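Local coordinates for NO-binding heme-dependent sensor protein (Shewanella oneidensis, PDB 4U9B), which binds heme and nitric oxide and probably acts as a gas sensor that passes on the nitric oxide signal, at residues A[116-121]-A[130-135]; A[137-142]-A[162-167]; A[86-91]-A[100-105]. All coordinates share one frame; numbering follows the deposited sequence.

Interaction 1 of 3, residues A[116-121]-A[130-135]; sequences PHINGQ and LRYSSP. With HEM (protoporphyrin IX containing Fe), chain B; PO4 (phosphate ion), chain E.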
# COMPACT_ATOMS: atom_id res chain seq x y z
N PRO A 116 -5.74 -1.40 -7.30
CA PRO A 116 -4.84 -1.88 -8.35
C PRO A 116 -5.33 -3.19 -8.94
O PRO A 116 -6.13 -3.88 -8.32
CB PRO A 116 -3.52 -2.07 -7.61
CG PRO A 116 -3.93 -2.40 -6.22
CD PRO A 116 -5.15 -1.56 -5.96
N HIS A 117 -4.85 -3.51 -10.14
CA HIS A 117 -5.06 -4.84 -10.70
C HIS A 117 -3.99 -5.76 -10.13
O HIS A 117 -2.80 -5.60 -10.41
CB HIS A 117 -4.99 -4.80 -12.23
CG HIS A 117 -6.12 -4.05 -12.86
ND1 HIS A 117 -7.36 -4.60 -13.06
CD2 HIS A 117 -6.19 -2.78 -13.33
CE1 HIS A 117 -8.15 -3.71 -13.62
NE2 HIS A 117 -7.47 -2.59 -13.80
N ILE A 118 -4.43 -6.72 -9.33
CA ILE A 118 -3.52 -7.67 -8.70
C ILE A 118 -4.02 -9.09 -8.94
O ILE A 118 -5.19 -9.40 -8.69
CB ILE A 118 -3.37 -7.37 -7.18
CG1 ILE A 118 -2.51 -6.11 -7.00
CG2 ILE A 118 -2.74 -8.56 -6.45
CD1 ILE A 118 -2.31 -5.68 -5.56
N ASN A 119 -3.13 -9.93 -9.44
CA ASN A 119 -3.43 -11.33 -9.71
C ASN A 119 -2.30 -12.21 -9.22
O ASN A 119 -1.13 -11.94 -9.50
CB ASN A 119 -3.65 -11.55 -11.21
CG ASN A 119 -4.89 -10.85 -11.74
OD1 ASN A 119 -5.96 -11.45 -11.84
ND2 ASN A 119 -4.74 -9.57 -12.08
N GLY A 120 -2.65 -13.26 -8.49
CA GLY A 120 -1.67 -14.14 -7.88
C GLY A 120 -1.76 -15.56 -8.40
O GLY A 120 -2.84 -16.10 -8.59
N GLN A 121 -0.59 -16.15 -8.64
CA GLN A 121 -0.48 -17.57 -8.95
C GLN A 121 0.41 -18.24 -7.92
O GLN A 121 1.53 -17.79 -7.68
CB GLN A 121 0.07 -17.78 -10.36
CG GLN A 121 -0.87 -17.36 -11.47
CD GLN A 121 -2.17 -18.15 -11.47
OE1 GLN A 121 -2.19 -19.32 -11.09
NE2 GLN A 121 -3.26 -17.50 -11.88
N LEU A 130 2.99 -12.67 -8.25
CA LEU A 130 1.98 -11.63 -8.10
C LEU A 130 2.13 -10.56 -9.17
O LEU A 130 3.11 -9.82 -9.18
CB LEU A 130 2.08 -11.01 -6.71
CG LEU A 130 0.83 -10.28 -6.21
CD1 LEU A 130 -0.35 -11.23 -6.07
CD2 LEU A 130 1.12 -9.61 -4.88
N ARG A 131 1.16 -10.50 -10.08
CA ARG A 131 1.15 -9.47 -11.11
C ARG A 131 0.49 -8.22 -10.57
O ARG A 131 -0.57 -8.29 -9.95
CB ARG A 131 0.41 -9.96 -12.36
CG ARG A 131 0.42 -8.96 -13.51
CD ARG A 131 -0.58 -9.33 -14.59
NE ARG A 131 -0.55 -8.41 -15.72
CZ ARG A 131 -1.27 -7.29 -15.82
NH1 ARG A 131 -2.10 -6.93 -14.85
NH2 ARG A 131 -1.15 -6.53 -16.90
N TYR A 132 1.12 -7.07 -10.80
CA TYR A 132 0.59 -5.78 -10.37
C TYR A 132 0.49 -4.84 -11.56
O TYR A 132 1.42 -4.72 -12.36
CB TYR A 132 1.48 -5.17 -9.28
CG TYR A 132 1.11 -3.74 -8.93
CD1 TYR A 132 1.65 -2.67 -9.63
CD2 TYR A 132 0.23 -3.47 -7.89
CE1 TYR A 132 1.31 -1.37 -9.32
CE2 TYR A 132 -0.11 -2.17 -7.57
CZ TYR A 132 0.43 -1.13 -8.29
OH TYR A 132 0.10 0.18 -7.97
N SER A 133 -0.65 -4.16 -11.67
CA SER A 133 -0.85 -3.12 -12.68
C SER A 133 -1.73 -2.03 -12.10
O SER A 133 -2.74 -2.32 -11.46
CB SER A 133 -1.48 -3.71 -13.94
OG SER A 133 -1.41 -2.79 -15.01
N SER A 134 -1.37 -0.77 -12.33
CA SER A 134 -2.17 0.35 -11.84
C SER A 134 -1.71 1.69 -12.42
O SER A 134 -0.51 1.93 -12.56
CB SER A 134 -2.10 0.43 -10.31
OG SER A 134 -2.77 1.58 -9.84
N PRO A 135 -2.66 2.58 -12.76
CA PRO A 135 -2.29 3.94 -13.18
C PRO A 135 -1.52 4.70 -12.10
O PRO A 135 -0.78 5.63 -12.42
CB PRO A 135 -3.65 4.61 -13.43
CG PRO A 135 -4.59 3.51 -13.68
CD PRO A 135 -4.12 2.36 -12.85
CHA HEM B . -5.12 0.41 -2.15
CHB HEM B . -2.24 -3.46 -2.59
CHC HEM B . -4.16 -5.39 1.40
CHD HEM B . -7.76 -2.15 1.10
C1A HEM B . -4.06 -0.39 -2.49
C2A HEM B . -2.87 0.02 -3.21
C3A HEM B . -2.08 -1.06 -3.32
C4A HEM B . -2.74 -2.17 -2.68
CMA HEM B . -0.71 -1.12 -4.01
CAA HEM B . -2.57 1.43 -3.75
CBA HEM B . -3.49 1.78 -4.93
CGA HEM B . -2.96 1.32 -6.26
O1A HEM B . -3.63 1.58 -7.30
O2A HEM B . -1.86 0.69 -6.32
C1B HEM B . -2.46 -4.29 -1.52
C2B HEM B . -1.67 -5.45 -1.18
C3B HEM B . -2.21 -6.01 -0.08
C4B HEM B . -3.34 -5.18 0.31
CMB HEM B . -0.46 -5.91 -2.03
CAB HEM B . -1.77 -7.25 0.74
CBB HEM B . -0.54 -7.78 0.68
C1C HEM B . -5.31 -4.69 1.67
C2C HEM B . -6.22 -4.94 2.77
C3C HEM B . -7.23 -4.07 2.71
C4C HEM B . -6.99 -3.21 1.55
CMC HEM B . -6.02 -6.05 3.82
CAC HEM B . -8.39 -4.03 3.73
CBC HEM B . -9.52 -3.34 3.54
C1D HEM B . -7.34 -1.13 0.29
C2D HEM B . -8.00 0.15 0.18
C3D HEM B . -7.18 0.95 -0.84
C4D HEM B . -6.10 0.08 -1.24
CMD HEM B . -9.26 0.62 0.93
CAD HEM B . -7.44 2.38 -1.32
CBD HEM B . -8.34 2.36 -2.55
CGD HEM B . -8.57 3.78 -3.01
O1D HEM B . -7.74 4.65 -2.63
O2D HEM B . -9.56 4.05 -3.74
NA HEM B . -3.94 -1.73 -2.17
NB HEM B . -3.47 -4.16 -0.59
NC HEM B . -5.82 -3.62 0.95
ND HEM B . -6.23 -1.13 -0.56
FE HEM B . -4.98 -2.76 -0.73
P PO4 E . -8.38 -8.04 -13.35
O1 PO4 E . -9.38 -8.00 -12.21
O2 PO4 E . -7.03 -7.61 -12.84
O3 PO4 E . -8.30 -9.44 -13.90
O4 PO4 E . -8.83 -7.09 -14.43
O HOH W 1 -2.62 -7.83 -12.36

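Interaction 2 of 3, residues A[137-142]-A[162-167]; sequences RLCFCA and DTCMHT. With ZN (zinc ion), chain D; HEM (protoporphyrin IX containing Fe), chain B.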
# COMPACT_ATOMS: atom_id res chain seq x y z
N ARG A 137 0.82 3.49 -10.27
CA ARG A 137 2.20 3.01 -10.29
C ARG A 137 2.77 2.91 -8.88
O ARG A 137 3.87 3.39 -8.59
CB ARG A 137 3.07 3.91 -11.17
CG ARG A 137 2.51 4.07 -12.58
CD ARG A 137 3.60 4.33 -13.61
NE ARG A 137 4.62 5.25 -13.13
CZ ARG A 137 5.82 5.39 -13.67
NH1 ARG A 137 6.17 4.66 -14.72
NH2 ARG A 137 6.68 6.26 -13.16
N LEU A 138 2.02 2.25 -8.00
CA LEU A 138 2.40 2.10 -6.60
C LEU A 138 2.87 0.69 -6.26
O LEU A 138 2.56 0.15 -5.20
CB LEU A 138 1.22 2.49 -5.70
CG LEU A 138 0.96 3.99 -5.55
CD1 LEU A 138 -0.43 4.23 -4.97
CD2 LEU A 138 2.02 4.62 -4.67
N CYS A 139 3.64 0.09 -7.16
CA CYS A 139 4.12 -1.27 -6.96
C CYS A 139 5.01 -1.37 -5.72
O CYS A 139 5.07 -2.42 -5.08
CB CYS A 139 4.89 -1.76 -8.19
SG CYS A 139 6.30 -0.73 -8.63
N PHE A 140 5.70 -0.29 -5.37
CA PHE A 140 6.56 -0.31 -4.20
C PHE A 140 5.72 -0.27 -2.92
O PHE A 140 6.13 -0.79 -1.88
CB PHE A 140 7.57 0.84 -4.23
CG PHE A 140 8.84 0.51 -4.96
CD1 PHE A 140 8.87 0.48 -6.34
CD2 PHE A 140 10.00 0.23 -4.26
CE1 PHE A 140 10.04 0.18 -7.01
CE2 PHE A 140 11.17 -0.08 -4.93
CZ PHE A 140 11.19 -0.11 -6.31
N CYS A 141 4.54 0.32 -3.01
CA CYS A 141 3.60 0.29 -1.90
C CYS A 141 3.06 -1.13 -1.75
O CYS A 141 2.87 -1.63 -0.64
CB CYS A 141 2.46 1.29 -2.12
SG CYS A 141 1.30 1.45 -0.74
N ALA A 142 2.83 -1.79 -2.89
CA ALA A 142 2.39 -3.19 -2.89
C ALA A 142 3.45 -4.07 -2.24
O ALA A 142 3.13 -4.96 -1.44
CB ALA A 142 2.10 -3.66 -4.31
N ASP A 162 11.40 -8.15 -10.72
CA ASP A 162 12.30 -8.07 -11.86
C ASP A 162 11.64 -7.57 -13.15
O ASP A 162 12.31 -7.30 -14.14
CB ASP A 162 12.95 -9.43 -12.12
CG ASP A 162 13.85 -9.88 -10.98
OD1 ASP A 162 14.45 -9.01 -10.31
OD2 ASP A 162 13.96 -11.10 -10.75
N THR A 163 10.31 -7.49 -13.14
CA THR A 163 9.57 -6.75 -14.16
C THR A 163 8.88 -5.60 -13.44
O THR A 163 8.27 -5.81 -12.40
CB THR A 163 8.53 -7.63 -14.88
OG1 THR A 163 9.17 -8.79 -15.43
CG2 THR A 163 7.84 -6.85 -16.00
N CYS A 164 9.00 -4.39 -13.98
CA CYS A 164 8.47 -3.22 -13.30
C CYS A 164 8.02 -2.12 -14.26
O CYS A 164 8.68 -1.83 -15.25
CB CYS A 164 9.52 -2.65 -12.34
SG CYS A 164 8.90 -1.31 -11.30
N MET A 165 6.88 -1.52 -13.93
CA MET A 165 6.32 -0.43 -14.71
C MET A 165 7.24 0.78 -14.75
O MET A 165 7.22 1.56 -15.71
CB MET A 165 4.96 -0.01 -14.13
CG MET A 165 3.91 -1.11 -14.16
SD MET A 165 2.33 -0.57 -13.45
CE MET A 165 1.75 0.52 -14.74
N HIS A 166 8.04 0.96 -13.71
CA HIS A 166 8.90 2.13 -13.61
C HIS A 166 10.04 2.10 -14.62
O HIS A 166 10.76 3.09 -14.77
CB HIS A 166 9.47 2.26 -12.20
CG HIS A 166 8.44 2.59 -11.16
ND1 HIS A 166 7.73 3.77 -11.16
CD2 HIS A 166 7.99 1.88 -10.10
CE1 HIS A 166 6.89 3.78 -10.14
NE2 HIS A 166 7.03 2.64 -9.48
N THR A 167 10.21 0.98 -15.31
CA THR A 167 11.23 0.87 -16.36
C THR A 167 10.59 0.78 -17.74
O THR A 167 11.30 0.65 -18.74
CB THR A 167 12.14 -0.35 -16.14
OG1 THR A 167 11.46 -1.56 -16.52
CG2 THR A 167 12.58 -0.44 -14.69
ZN ZN D . 7.21 -2.24 -10.15
CHA HEM B . -5.12 0.41 -2.15
CHB HEM B . -2.24 -3.46 -2.59
CHC HEM B . -4.16 -5.39 1.40
CHD HEM B . -7.76 -2.15 1.10
C1A HEM B . -4.06 -0.39 -2.49
C2A HEM B . -2.87 0.02 -3.21
C3A HEM B . -2.08 -1.06 -3.32
C4A HEM B . -2.74 -2.17 -2.68
CMA HEM B . -0.71 -1.12 -4.01
CAA HEM B . -2.57 1.43 -3.75
CBA HEM B . -3.49 1.78 -4.93
CGA HEM B . -2.96 1.32 -6.26
O1A HEM B . -3.63 1.58 -7.30
O2A HEM B . -1.86 0.69 -6.32
C1B HEM B . -2.46 -4.29 -1.52
C2B HEM B . -1.67 -5.45 -1.18
C3B HEM B . -2.21 -6.01 -0.08
C4B HEM B . -3.34 -5.18 0.31
CMB HEM B . -0.46 -5.91 -2.03
CAB HEM B . -1.77 -7.25 0.74
CBB HEM B . -0.54 -7.78 0.68
C1C HEM B . -5.31 -4.69 1.67
C2C HEM B . -6.22 -4.94 2.77
C3C HEM B . -7.23 -4.07 2.71
C4C HEM B . -6.99 -3.21 1.55
CMC HEM B . -6.02 -6.05 3.82
CAC HEM B . -8.39 -4.03 3.73
CBC HEM B . -9.52 -3.34 3.54
C1D HEM B . -7.34 -1.13 0.29
C2D HEM B . -8.00 0.15 0.18
C3D HEM B . -7.18 0.95 -0.84
C4D HEM B . -6.10 0.08 -1.24
CMD HEM B . -9.26 0.62 0.93
CAD HEM B . -7.44 2.38 -1.32
CBD HEM B . -8.34 2.36 -2.55
CGD HEM B . -8.57 3.78 -3.01
O1D HEM B . -7.74 4.65 -2.63
O2D HEM B . -9.56 4.05 -3.74
NA HEM B . -3.94 -1.73 -2.17
NB HEM B . -3.47 -4.16 -0.59
NC HEM B . -5.82 -3.62 0.95
ND HEM B . -6.23 -1.13 -0.56
FE HEM B . -4.98 -2.76 -0.73
O HOH W 2 5.78 2.51 -6.57

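Interaction 3 of 3, residues A[86-91]-A[100-105]; sequences DKFDDF and DVIHLE. With HEM (protoporphyrin IX containing Fe), chain B.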
# COMPACT_ATOMS: atom_id res chain seq x y z
N ASP A 86 -9.12 -11.01 9.13
CA ASP A 86 -9.40 -12.21 9.92
C ASP A 86 -9.88 -13.38 9.06
O ASP A 86 -9.91 -14.53 9.52
CB ASP A 86 -10.46 -11.92 10.99
CG ASP A 86 -9.93 -11.09 12.14
OD1 ASP A 86 -8.69 -10.95 12.27
OD2 ASP A 86 -10.75 -10.58 12.93
N LYS A 87 -10.25 -13.11 7.82
CA LYS A 87 -10.70 -14.15 6.90
C LYS A 87 -9.58 -15.11 6.50
O LYS A 87 -9.84 -16.18 5.96
CB LYS A 87 -11.30 -13.53 5.64
CG LYS A 87 -12.65 -12.87 5.84
CD LYS A 87 -13.21 -12.40 4.52
CE LYS A 87 -14.70 -12.12 4.61
NZ LYS A 87 -15.28 -11.95 3.25
N PHE A 88 -8.33 -14.72 6.77
CA PHE A 88 -7.17 -15.46 6.29
C PHE A 88 -6.37 -16.09 7.42
O PHE A 88 -6.03 -15.43 8.40
CB PHE A 88 -6.27 -14.54 5.46
CG PHE A 88 -6.98 -13.90 4.31
CD1 PHE A 88 -7.29 -14.63 3.18
CD2 PHE A 88 -7.34 -12.56 4.36
CE1 PHE A 88 -7.95 -14.05 2.12
CE2 PHE A 88 -7.99 -11.97 3.30
CZ PHE A 88 -8.30 -12.71 2.18
N ASP A 89 -6.06 -17.38 7.27
CA ASP A 89 -5.35 -18.14 8.28
C ASP A 89 -3.83 -18.02 8.17
O ASP A 89 -3.11 -18.28 9.13
CB ASP A 89 -5.74 -19.62 8.20
CG ASP A 89 -7.14 -19.89 8.73
OD1 ASP A 89 -7.48 -19.37 9.81
OD2 ASP A 89 -7.89 -20.62 8.06
N ASP A 90 -3.35 -17.62 6.99
CA ASP A 90 -1.92 -17.53 6.75
C ASP A 90 -1.58 -16.55 5.64
O ASP A 90 -2.47 -16.05 4.94
CB ASP A 90 -1.35 -18.91 6.42
CG ASP A 90 -2.12 -19.61 5.31
OD1 ASP A 90 -2.28 -19.02 4.22
OD2 ASP A 90 -2.58 -20.75 5.53
N PHE A 91 -0.29 -16.28 5.48
CA PHE A 91 0.20 -15.31 4.51
C PHE A 91 -0.21 -15.64 3.08
O PHE A 91 -0.70 -14.78 2.36
CB PHE A 91 1.73 -15.21 4.62
CG PHE A 91 2.35 -14.31 3.59
CD1 PHE A 91 2.33 -12.93 3.74
CD2 PHE A 91 2.98 -14.84 2.47
CE1 PHE A 91 2.91 -12.10 2.80
CE2 PHE A 91 3.57 -14.01 1.53
CZ PHE A 91 3.53 -12.64 1.69
N ASP A 100 -9.64 -11.79 -5.23
CA ASP A 100 -11.02 -12.21 -5.00
C ASP A 100 -11.61 -11.53 -3.77
O ASP A 100 -12.56 -10.75 -3.86
CB ASP A 100 -11.10 -13.73 -4.83
CG ASP A 100 -10.75 -14.48 -6.09
OD1 ASP A 100 -10.79 -13.87 -7.18
OD2 ASP A 100 -10.44 -15.69 -6.00
N VAL A 101 -11.02 -11.84 -2.61
CA VAL A 101 -11.60 -11.48 -1.33
C VAL A 101 -11.42 -10.01 -0.98
O VAL A 101 -12.40 -9.32 -0.70
CB VAL A 101 -11.00 -12.36 -0.21
CG1 VAL A 101 -11.62 -12.03 1.14
CG2 VAL A 101 -11.21 -13.83 -0.54
N ILE A 102 -10.19 -9.51 -0.99
CA ILE A 102 -9.93 -8.12 -0.61
C ILE A 102 -10.67 -7.17 -1.54
O ILE A 102 -11.35 -6.25 -1.07
CB ILE A 102 -8.42 -7.78 -0.65
CG1 ILE A 102 -7.63 -8.69 0.29
CG2 ILE A 102 -8.20 -6.31 -0.29
CD1 ILE A 102 -7.83 -8.43 1.75
N HIS A 103 -10.54 -7.38 -2.84
CA HIS A 103 -11.19 -6.53 -3.84
C HIS A 103 -12.69 -6.43 -3.57
O HIS A 103 -13.26 -5.34 -3.59
CB HIS A 103 -10.94 -7.08 -5.25
CG HIS A 103 -11.26 -6.12 -6.35
ND1 HIS A 103 -10.34 -5.24 -6.88
CD2 HIS A 103 -12.42 -5.90 -7.03
CE1 HIS A 103 -10.90 -4.52 -7.83
NE2 HIS A 103 -12.16 -4.90 -7.94
N LEU A 104 -13.31 -7.58 -3.31
CA LEU A 104 -14.74 -7.63 -3.03
C LEU A 104 -15.11 -6.84 -1.78
O LEU A 104 -16.01 -6.01 -1.81
CB LEU A 104 -15.20 -9.08 -2.86
CG LEU A 104 -16.68 -9.22 -2.50
CD1 LEU A 104 -17.55 -8.85 -3.68
CD2 LEU A 104 -17.00 -10.62 -2.02
N GLU A 105 -14.41 -7.12 -0.68
CA GLU A 105 -14.76 -6.51 0.60
C GLU A 105 -14.53 -5.01 0.58
O GLU A 105 -15.27 -4.26 1.23
CB GLU A 105 -13.96 -7.16 1.73
CG GLU A 105 -14.21 -8.66 1.91
CD GLU A 105 -15.68 -9.00 2.14
OE1 GLU A 105 -16.43 -8.15 2.65
OE2 GLU A 105 -16.08 -10.14 1.80
CHA HEM B . -5.12 0.41 -2.15
CHB HEM B . -2.24 -3.46 -2.59
CHC HEM B . -4.16 -5.39 1.40
CHD HEM B . -7.76 -2.15 1.10
C1A HEM B . -4.06 -0.39 -2.49
C2A HEM B . -2.87 0.02 -3.21
C3A HEM B . -2.08 -1.06 -3.32
C4A HEM B . -2.74 -2.17 -2.68
CMA HEM B . -0.71 -1.12 -4.01
CAA HEM B . -2.57 1.43 -3.75
CBA HEM B . -3.49 1.78 -4.93
CGA HEM B . -2.96 1.32 -6.26
O1A HEM B . -3.63 1.58 -7.30
O2A HEM B . -1.86 0.69 -6.32
C1B HEM B . -2.46 -4.29 -1.52
C2B HEM B . -1.67 -5.45 -1.18
C3B HEM B . -2.21 -6.01 -0.08
C4B HEM B . -3.34 -5.18 0.31
CMB HEM B . -0.46 -5.91 -2.03
CAB HEM B . -1.77 -7.25 0.74
CBB HEM B . -0.54 -7.78 0.68
C1C HEM B . -5.31 -4.69 1.67
C2C HEM B . -6.22 -4.94 2.77
C3C HEM B . -7.23 -4.07 2.71
C4C HEM B . -6.99 -3.21 1.55
CMC HEM B . -6.02 -6.05 3.82
CAC HEM B . -8.39 -4.03 3.73
CBC HEM B . -9.52 -3.34 3.54
C1D HEM B . -7.34 -1.13 0.29
C2D HEM B . -8.00 0.15 0.18
C3D HEM B . -7.18 0.95 -0.84
C4D HEM B . -6.10 0.08 -1.24
CMD HEM B . -9.26 0.62 0.93
CAD HEM B . -7.44 2.38 -1.32
CBD HEM B . -8.34 2.36 -2.55
CGD HEM B . -8.57 3.78 -3.01
O1D HEM B . -7.74 4.65 -2.63
O2D HEM B . -9.56 4.05 -3.74
NA HEM B . -3.94 -1.73 -2.17
NB HEM B . -3.47 -4.16 -0.59
NC HEM B . -5.82 -3.62 0.95
ND HEM B . -6.23 -1.13 -0.56
FE HEM B . -4.98 -2.76 -0.73

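Interaction 1 of 3, residues A[116-121]-A[130-135]
The phenol ring of Y132 is met obliquely by two side chains of the facing segment, P116 CB lying 3.4 Å from Y132 CE2 and I118 CG1 3.9 Å from Y132 CD2, while a heme propionate oxygen sits at the ring's edge, in its plane. Because CG of Y132 is anti to the backbone N (chi1 172°), the ring reaches along the sheet toward the heme, and its OH donates to HEM O2A over 2.6 Å. S134 OG serves the other oxygen, HEM O1A, at 2.7 Å, so that the carboxylate is held by two hydroxyls, which probably limits its rotation. Y132 and S134, with R136 bonded to the heme through NE, make up the Y-x-S-x-R signature of H-NOX proteins. The two segments form a beta hairpin, the strands antiparallel at 170°, with H117–S133 and N119–R131 as hydrogen-bonded pairs and I118–Y132 and G120–L130 as non-hydrogen-bonded ones. On the side of the sheet that carries I118, L130 and Y132, I118 CG2 also packs against L130 CD1 at 3.6 Å, and I118 CD1 reaches the heme rim. The opposite face is polar. O2 of a phosphate, probably from the crystallisation liquor, lies near the plane of the H117 ring and accepts from H117 ND1 at 3.0 Å and, almost straight (166°), from N119 ND2 at 3.1 Å. A water in the plane of the R131 guanidinium takes bonds from R131 NH1 and N119 ND2.

Interaction 2 of 3, residues A[137-142]-A[162-167]
C139 and C164 face each other with their CA atoms 7.9 Å apart, and no clear hydrogen bond crosses between the backbones where the start of helix 139-152 meets the 3-10 turn at 165-167. Zinc fills this separation. C139 SG binds it at 2.3 Å, its chi1 of 58° placing the sulfur in the crowded position between the backbone N and the carbonyl carbon, and C164 SG binds from the other segment, 3.8 Å from C139 SG. H161 and C172 complete the four-coordinate site. H166, two residues beyond C164, belongs to the second shell: its backbone N donates to C164 SG over 3.4 Å in a fairly straight bond (160°), and its ring brings CD2 to within 3.4 Å of C139 SG. The same CD2 lies near the edge of the F140 ring, the two ring planes 55° apart. Beyond it, a water donates to R137 O at 2.9 Å and accepts from F140 N at 3.0 Å, with H166 NE2 also bonded to it. In one of its two conformers R137 turns a guanidinium face toward H166 ND1, so this approach is not certain. With an alanine in place of H166, C139 SG would probably lose the cover on this side, and the bridging water one of its mates. Three cysteine sulfurs and one histidine would leave the zinc site with net negative charge if all three thiols are ionised, a charge that the N-H of H166 and the amino end of helix 139-152 are likely to temper.

Interaction 3 of 3, residues A[86-91]-A[100-105]
Helix 98-109, which runs along the heme and carries H103, is met on its flank by K87 and F88 from the loop between helices 82-85 and 91-96. F88 drives its ring tip toward the helix: CZ lies 3.5 Å from V101 CG1, and CE2 comes within 3.9 Å of I102 CD1, both methyl groups approaching the ring obliquely. I102 in turn passes the contact on to the cofactor, with CD1 3.6 Å from the heme methyl carbon CMC and CG2 3.8 Å from the pyrrole nitrogen NC, and it also touches the bound nitric oxide. In H-NOX proteins this helix supplies the proximal ligand; H103, the axial residue when bound to iron, is not coordinated in this nitrosyl state. K87 stretches alongside, its chain extended beyond CG, and its CD packs 3.8 Å from V101 CG1, so that V101 is touched by both loop residues. At its end the ammonium forms a salt bridge with E105, K87 NZ to E105 OE2 at 2.5 Å, a value so short that the exact length is doubtful. E105 is bent at chi2 (-56°), which curls its carboxylate round to the lysine arriving from the opposite direction. E105 OE1 has a second positive partner in K108, a pairing that would probably strengthen the acid's preference for the charged form.

In the fold
All three contacts touch one heme. Interactions 1 and 2 touch directly, their centres 10 Å apart: Y132 OH lies 2.8 Å from L138 N, a probable hydrogen bond that places one hydroxyl between the propionate and the start of helix 139-152, and S134 O packs 3.4 Å from M165 CE. Through Y132 and C139 the heme pocket thus adjoins the zinc site, the metal lying about 6 Å from the Y132 side chain. Interaction 3 makes no touch with either, standing about 15 Å from interaction 1 and about 22 Å from interaction 2 between centres. It meets them at the porphyrin, where I102 and P116 each come within about 4 Å of the nitric oxide.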